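Local atomic coordinates of endo-beta-mannanase (Rhizomucor miehei, PDB entry 4QP0), a protein that probably hydrolyses beta-1,4-mannosidic linkages at random along mannans, galactomannans and glucomannans, as a secreted glycoside hydrolase family 5 enzyme. Residues 51-56 and 169-174; 23-28 and 322-327. All coordinates share one frame; numbering follows the deposited sequence.

Contact 1: residues 51-56 and 169-174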
loop_
_atom_site.group_PDB
_atom_site.type_symbol
_atom_site.label_atom_id
_atom_site.label_comp_id
_atom_site.label_asym_id
_atom_site.label_seq_id
_atom_site.Cartn_x
_atom_site.Cartn_y
_atom_site.Cartn_z
ATOM N N VAL A 51 -9.515 -8.800 0.165
ATOM C CA VAL A 51 -8.116 -8.349 0.171
ATOM C C VAL A 51 -7.866 -7.315 1.260
ATOM O O VAL A 51 -8.705 -6.442 1.500
ATOM C CB VAL A 51 -7.686 -7.731 -1.191
ATOM C CG1 VAL A 51 -6.254 -7.207 -1.123
ATOM C CG2 VAL A 51 -7.800 -8.743 -2.321
ATOM N N VAL A 52 -6.699 -7.398 1.902
ATOM C CA VAL A 52 -6.271 -6.355 2.829
ATOM C C VAL A 52 -4.820 -5.874 2.554
ATOM O O VAL A 52 -3.911 -6.672 2.286
ATOM C CB VAL A 52 -6.529 -6.769 4.306
ATOM C CG1 VAL A 52 -5.703 -7.984 4.706
ATOM C CG2 VAL A 52 -6.308 -5.607 5.265
ATOM N N ARG A 53 -4.643 -4.556 2.587
ATOM C CA ARG A 53 -3.349 -3.928 2.436
ATOM C C ARG A 53 -2.823 -3.608 3.825
ATOM O O ARG A 53 -3.576 -3.147 4.682
ATOM C CB ARG A 53 -3.501 -2.648 1.637
ATOM C CG ARG A 53 -2.197 -1.953 1.308
ATOM C CD ARG A 53 -2.443 -0.825 0.330
ATOM N NE ARG A 53 -1.273 0.030 0.197
ATOM C CZ ARG A 53 -1.025 1.091 0.955
ATOM N NH1 ARG A 53 -1.875 1.447 1.915
ATOM N NH2 ARG A 53 0.077 1.801 0.751
ATOM N N THR A 54 -1.538 -3.867 4.049
ATOM C CA THR A 54 -0.942 -3.706 5.377
ATOM C C THR A 54 0.582 -3.564 5.326
ATOM O O THR A 54 1.210 -3.880 4.320
ATOM C CB THR A 54 -1.358 -4.853 6.336
ATOM O OG1 THR A 54 -0.826 -4.618 7.648
ATOM C CG2 THR A 54 -0.882 -6.209 5.831
ATOM N N TRP A 55 1.148 -3.099 6.437
ATOM C CA TRP A 55 2.573 -2.797 6.594
ATOM C C TRP A 55 3.427 -4.030 6.742
ATOM O O TRP A 55 3.115 -4.900 7.564
ATOM C CB TRP A 55 2.758 -1.941 7.848
ATOM C CG TRP A 55 2.382 -0.474 7.736
ATOM C CD1 TRP A 55 2.508 0.503 8.725
ATOM C CD2 TRP A 55 1.838 0.246 6.566
ATOM N NE1 TRP A 55 2.087 1.725 8.271
ATOM C CE2 TRP A 55 1.681 1.647 6.985
ATOM C CE3 TRP A 55 1.489 -0.113 5.262
ATOM C CZ2 TRP A 55 1.171 2.621 6.130
ATOM C CZ3 TRP A 55 0.978 0.878 4.410
ATOM C CH2 TRP A 55 0.823 2.214 4.837
ATOM N N LEU A 56 4.510 -4.111 5.961
ATOM C CA LEU A 56 5.548 -5.142 6.150
ATOM C C LEU A 56 6.924 -4.486 6.277
ATOM O O LEU A 56 7.912 -4.937 5.690
ATOM C CB LEU A 56 5.555 -6.180 5.020
ATOM C CG LEU A 56 5.819 -7.649 5.421
ATOM C CD1 LEU A 56 6.034 -8.532 4.203
ATOM C CD2 LEU A 56 6.992 -7.810 6.378
ATOM N N GLY A 169 0.460 -9.144 -3.685
ATOM C CA GLY A 169 1.575 -8.539 -4.383
ATOM C C GLY A 169 2.362 -7.643 -3.465
ATOM O O GLY A 169 1.910 -7.322 -2.369
ATOM N N TRP A 170 3.546 -7.250 -3.927
ATOM C CA TRP A 170 4.447 -6.351 -3.191
ATOM C C TRP A 170 4.311 -4.901 -3.568
ATOM O O TRP A 170 4.159 -4.567 -4.740
ATOM C CB TRP A 170 5.891 -6.765 -3.431
ATOM C CG TRP A 170 6.138 -8.209 -3.117
ATOM C CD1 TRP A 170 6.395 -9.237 -4.013
ATOM C CD2 TRP A 170 6.130 -8.839 -1.791
ATOM N NE1 TRP A 170 6.553 -10.433 -3.352
ATOM C CE2 TRP A 170 6.407 -10.266 -2.014
ATOM C CE3 TRP A 170 5.939 -8.384 -0.489
ATOM C CZ2 TRP A 170 6.484 -11.175 -0.964
ATOM C CZ3 TRP A 170 6.026 -9.306 0.563
ATOM C CH2 TRP A 170 6.291 -10.668 0.331
ATOM N N GLU A 171 4.388 -4.021 -2.574
ATOM C CA GLU A 171 4.490 -2.596 -2.834
ATOM C C GLU A 171 5.819 -2.091 -2.316
ATOM O O GLU A 171 6.203 -2.385 -1.178
ATOM C CB GLU A 171 3.350 -1.835 -2.166
ATOM C CG GLU A 171 1.971 -2.312 -2.574
ATOM C CD GLU A 171 0.920 -1.243 -2.402
ATOM O OE1 GLU A 171 0.875 -0.600 -1.323
ATOM O OE2 GLU A 171 0.147 -1.042 -3.361
ATOM N N ILE A 172 6.510 -1.329 -3.160
ATOM C CA ILE A 172 7.848 -0.791 -2.858
ATOM C C ILE A 172 7.879 0.051 -1.575
ATOM O O ILE A 172 8.622 -0.256 -0.640
ATOM C CB ILE A 172 8.398 0.049 -4.038
ATOM C CG1 ILE A 172 8.632 -0.840 -5.268
ATOM C CG2 ILE A 172 9.675 0.779 -3.628
ATOM C CD1 ILE A 172 8.799 -0.079 -6.569
ATOM N N ALA A 173 7.070 1.110 -1.547
ATOM C CA ALA A 173 7.007 2.015 -0.413
ATOM C C ALA A 173 5.658 2.711 -0.337
ATOM O O ALA A 173 4.975 2.882 -1.344
ATOM C CB ALA A 173 8.119 3.045 -0.500
ATOM N N ASN A 174 5.287 3.120 0.870
ATOM C CA ASN A 174 4.054 3.853 1.085
ATOM C C ASN A 174 4.226 5.338 0.776
ATOM O O ASN A 174 5.087 6.011 1.349
ATOM C CB ASN A 174 3.559 3.655 2.513
ATOM C CG ASN A 174 2.211 4.275 2.744
ATOM O OD1 ASN A 174 1.271 4.041 1.978
ATOM N ND2 ASN A 174 2.097 5.071 3.804
#

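Contact 2: residues 23-28 and 322-327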
loop_
_atom_site.group_PDB
_atom_site.type_symbol
_atom_site.label_atom_id
_atom_site.label_comp_id
_atom_site.label_asym_id
_atom_site.label_seq_id
_atom_site.Cartn_x
_atom_site.Cartn_y
_atom_site.Cartn_z
ATOM N N GLY A 23 -11.290 -3.736 -1.064
ATOM C CA GLY A 23 -10.422 -4.254 -0.020
ATOM C C GLY A 23 -10.404 -3.285 1.138
ATOM O O GLY A 23 -11.207 -2.364 1.176
ATOM N N THR A 24 -9.488 -3.486 2.081
ATOM C CA THR A 24 -9.337 -2.549 3.191
ATOM C C THR A 24 -7.877 -2.405 3.625
ATOM O O THR A 24 -7.007 -3.111 3.126
ATOM C CB THR A 24 -10.239 -2.914 4.392
ATOM O OG1 THR A 24 -10.191 -1.858 5.356
ATOM C CG2 THR A 24 -9.804 -4.216 5.053
ATOM N N ASN A 25 -7.623 -1.456 4.527
ATOM C CA ASN A 25 -6.312 -1.291 5.143
ATOM C C ASN A 25 -6.349 -1.668 6.615
ATOM O O ASN A 25 -7.379 -1.500 7.286
ATOM C CB ASN A 25 -5.807 0.144 5.010
ATOM C CG ASN A 25 -5.271 0.455 3.628
ATOM O OD1 ASN A 25 -4.056 0.466 3.410
ATOM N ND2 ASN A 25 -6.174 0.713 2.685
ATOM N N ALA A 26 -5.222 -2.200 7.090
ATOM C CA ALA A 26 -4.976 -2.476 8.503
ATOM C C ALA A 26 -3.468 -2.543 8.709
ATOM O O ALA A 26 -2.909 -3.610 8.990
ATOM C CB ALA A 26 -5.648 -3.771 8.945
ATOM N N TYR A 27 -2.819 -1.391 8.555
ATOM C CA TYR A 27 -1.375 -1.254 8.720
ATOM C C TYR A 27 -0.881 -1.878 10.029
ATOM O O TYR A 27 0.265 -2.342 10.119
ATOM C CB TYR A 27 -0.987 0.232 8.669
ATOM C CG TYR A 27 -1.171 0.970 9.981
ATOM C CD1 TYR A 27 -0.120 1.071 10.895
ATOM C CD2 TYR A 27 -2.395 1.560 10.316
ATOM C CE1 TYR A 27 -0.281 1.735 12.100
ATOM C CE2 TYR A 27 -2.563 2.235 11.520
ATOM C CZ TYR A 27 -1.502 2.317 12.410
ATOM O OH TYR A 27 -1.642 2.976 13.614
ATOM N N TYR A 28 -1.768 -1.887 11.027
ATOM C CA TYR A 28 -1.445 -2.238 12.409
ATOM C C TYR A 28 -1.474 -3.740 12.688
ATOM O O TYR A 28 -1.395 -4.159 13.853
ATOM C CB TYR A 28 -2.409 -1.517 13.369
ATOM C CG TYR A 28 -3.869 -1.841 13.112
ATOM C CD1 TYR A 28 -4.514 -2.860 13.813
ATOM C CD2 TYR A 28 -4.603 -1.139 12.153
ATOM C CE1 TYR A 28 -5.844 -3.164 13.576
ATOM C CE2 TYR A 28 -5.934 -1.443 11.910
ATOM C CZ TYR A 28 -6.548 -2.452 12.623
ATOM O OH TYR A 28 -7.864 -2.751 12.382
ATOM N N ALA A 322 -9.608 0.165 -1.964
ATOM C CA ALA A 322 -9.462 -0.255 -0.571
ATOM C C ALA A 322 -9.555 0.957 0.342
ATOM O O ALA A 322 -8.785 1.918 0.198
ATOM C CB ALA A 322 -8.143 -0.990 -0.360
ATOM N N PHE A 323 -10.510 0.915 1.266
ATOM C CA PHE A 323 -10.747 2.042 2.155
ATOM C C PHE A 323 -9.813 2.017 3.338
ATOM O O PHE A 323 -9.324 0.960 3.746
ATOM C CB PHE A 323 -12.202 2.097 2.639
ATOM C CG PHE A 323 -12.537 1.087 3.699
ATOM C CD1 PHE A 323 -12.329 1.372 5.041
ATOM C CD2 PHE A 323 -13.084 -0.136 3.354
ATOM C CE1 PHE A 323 -12.649 0.444 6.018
ATOM C CE2 PHE A 323 -13.416 -1.070 4.325
ATOM C CZ PHE A 323 -13.196 -0.778 5.660
ATOM N N TRP A 324 -9.585 3.202 3.882
ATOM C CA TRP A 324 -8.803 3.363 5.079
ATOM C C TRP A 324 -9.733 3.880 6.143
ATOM O O TRP A 324 -10.280 4.971 5.996
ATOM C CB TRP A 324 -7.648 4.327 4.815
ATOM C CG TRP A 324 -6.790 4.613 6.020
ATOM C CD1 TRP A 324 -7.118 5.391 7.120
ATOM C CD2 TRP A 324 -5.408 4.154 6.278
ATOM N NE1 TRP A 324 -6.081 5.433 8.017
ATOM C CE2 TRP A 324 -5.029 4.705 7.575
ATOM C CE3 TRP A 324 -4.496 3.360 5.596
ATOM C CZ2 TRP A 324 -3.779 4.463 8.148
ATOM C CZ3 TRP A 324 -3.243 3.121 6.178
ATOM C CH2 TRP A 324 -2.894 3.666 7.422
ATOM N N GLN A 325 -9.948 3.121 7.220
ATOM C CA GLN A 325 -9.348 1.803 7.446
ATOM C C GLN A 325 -10.252 1.004 8.368
ATOM O O GLN A 325 -11.036 1.588 9.118
ATOM C CB GLN A 325 -7.965 1.932 8.085
ATOM C CG GLN A 325 -7.965 2.546 9.479
ATOM C CD GLN A 325 -6.561 2.676 10.042
ATOM O OE1 GLN A 325 -5.698 1.830 9.804
ATOM N NE2 GLN A 325 -6.330 3.735 10.799
ATOM N N ILE A 326 -10.143 -0.320 8.325
ATOM C CA ILE A 326 -10.914 -1.149 9.252
ATOM C C ILE A 326 -10.361 -1.065 10.685
ATOM O O ILE A 326 -9.150 -0.955 10.897
ATOM C CB ILE A 326 -11.058 -2.617 8.767
ATOM C CG1 ILE A 326 -12.199 -3.325 9.528
ATOM C CG2 ILE A 326 -9.736 -3.366 8.864
ATOM C CD1 ILE A 326 -12.469 -4.750 9.088
ATOM N N ALA A 327 -11.263 -1.106 11.661
ATOM C CA ALA A 327 -10.895 -0.909 13.056
ATOM C C ALA A 327 -11.191 -2.118 13.927
ATOM O O ALA A 327 -12.351 -2.420 14.207
ATOM C CB ALA A 327 -11.593 0.324 13.613
HETATM O O HOH W 1 -4.547 4.740 13.559
#

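Contact 1: residues 51-56 and 169-174
The backbones of 51-56 and 169-174 stay well apart, running at 90° to each other in their touching parts with no CA pair closer than Trp55 and Asn174 at 8.8 Å, so Arg53, Trp55 and Leu56 meet Trp170, Glu171 and Asn174 through side chains alone. Strand 102-106 lies between the two strands in the sheet. Arg53 does most of the bridging. With CG anti to the backbone N (chi1 -175°) and an extended chain out to NE, it carries its guanidinium across the barrel interior. NE donates to Glu171 OE1 at 2.7 Å in a nearly straight salt-bridge hydrogen bond, which reaches the carboxylate on its syn side but tilted from its plane; NH2 adds a weak bond to the same oxygen at 3.3 Å. That NH2 also gives a hydrogen bond of 2.8 Å to Asn174 OD1. Both acceptors lie at the guanidinium edge, close to its plane. Asn174 is met from another direction by the indole of Trp55, whose CH2 comes 3.2 Å from Asn174 CG, ring and amide planes 55° apart. Further out, Leu56 CD1 touches the edge of the Trp170 ring at CZ3, 3.7 Å away, and helix 136-151 packs on both residues. Thr106 OG1 is a further hydrogen-bond partner of Glu171 OE1, while Asn109 OD1 takes the Asn174 amide nitrogen. In family 5 enzymes an asparagine at the end of the fourth barrel strand directly precedes the acid/base glutamate, and Asn174 fits that position. Arg53 also forms salt bridges to Glu292 and Glu293, so one buried arginine is gripped by three glutamates and Asn174, and these several bonds should fix the rotation of its guanidinium.

Contact 2: residues 23-28 and 322-327
Thr24 lies alongside Phe323 because its OG1 stands anti to the backbone N (chi1 -172°) while the phenylalanine ring swings in between its own N and carbonyl carbon (chi1 76°). OG1 therefore sits over one face of the ring, toward the rim and 3.2 Å from Phe323 CZ, and Thr24 CB makes a CH-pi contact, 4.0 Å from the ring centroid. The strands pair in parallel, Gly23 with Ala322 and Thr24 with Phe323. Phe323 O receives two weak bonds from one residue, Asn25 N at 3.1 Å and Asn25 ND2 at 3.3 Å, whereas Asn25 OD1 turns to Arg53. Joining strand 17-25 to strand 320-323 in this way closes the eight-stranded TIM barrel, first strand against last. Beyond it, the peptide between Trp324 and Gln325 is cis, as in many glycosidases of clan GH-A, where the tryptophan at the end of the last strand faces the active-site cleft. Past this kink Ile326 N bonds to Asn25 O at 3.2 Å. The Tyr27 and Trp324 rings are near parallel, planes at 5°, but slid so far apart that they barely overlap. Gln325 OE1 reaches the Tyr27 edge, 3.4 Å from CD2, and is buried with no polar partner in the model. Tyr28 OH donates to Ile326 O at 2.7 Å from above the carbonyl plane, and also bonds Val328 N.

In the fold
The centres of contacts 1 and 2 are about 11 Å apart in one barrel sheet, where strands 17-25 and 51-55 are parallel neighbours. Along the chain the order is 23-28, 51-56, 169-174, 322-327: contact 1 is nested inside the long loop that contact 2 closes. Contact 2 joins adjacent strands in the barrel wall, whereas contact 1 reaches over an intervening strand near the centre of the molecule. They touch directly through two probable hydrogen bonds, Thr54 OG1 to Ala26 O at 2.7 Å and Arg53 NH1 to Asn25 OD1 at 2.8 Å. Arg53 thus ties contact 2 to the polar cluster of contact 1, at the end of the barrel where family 5 enzymes place their active site.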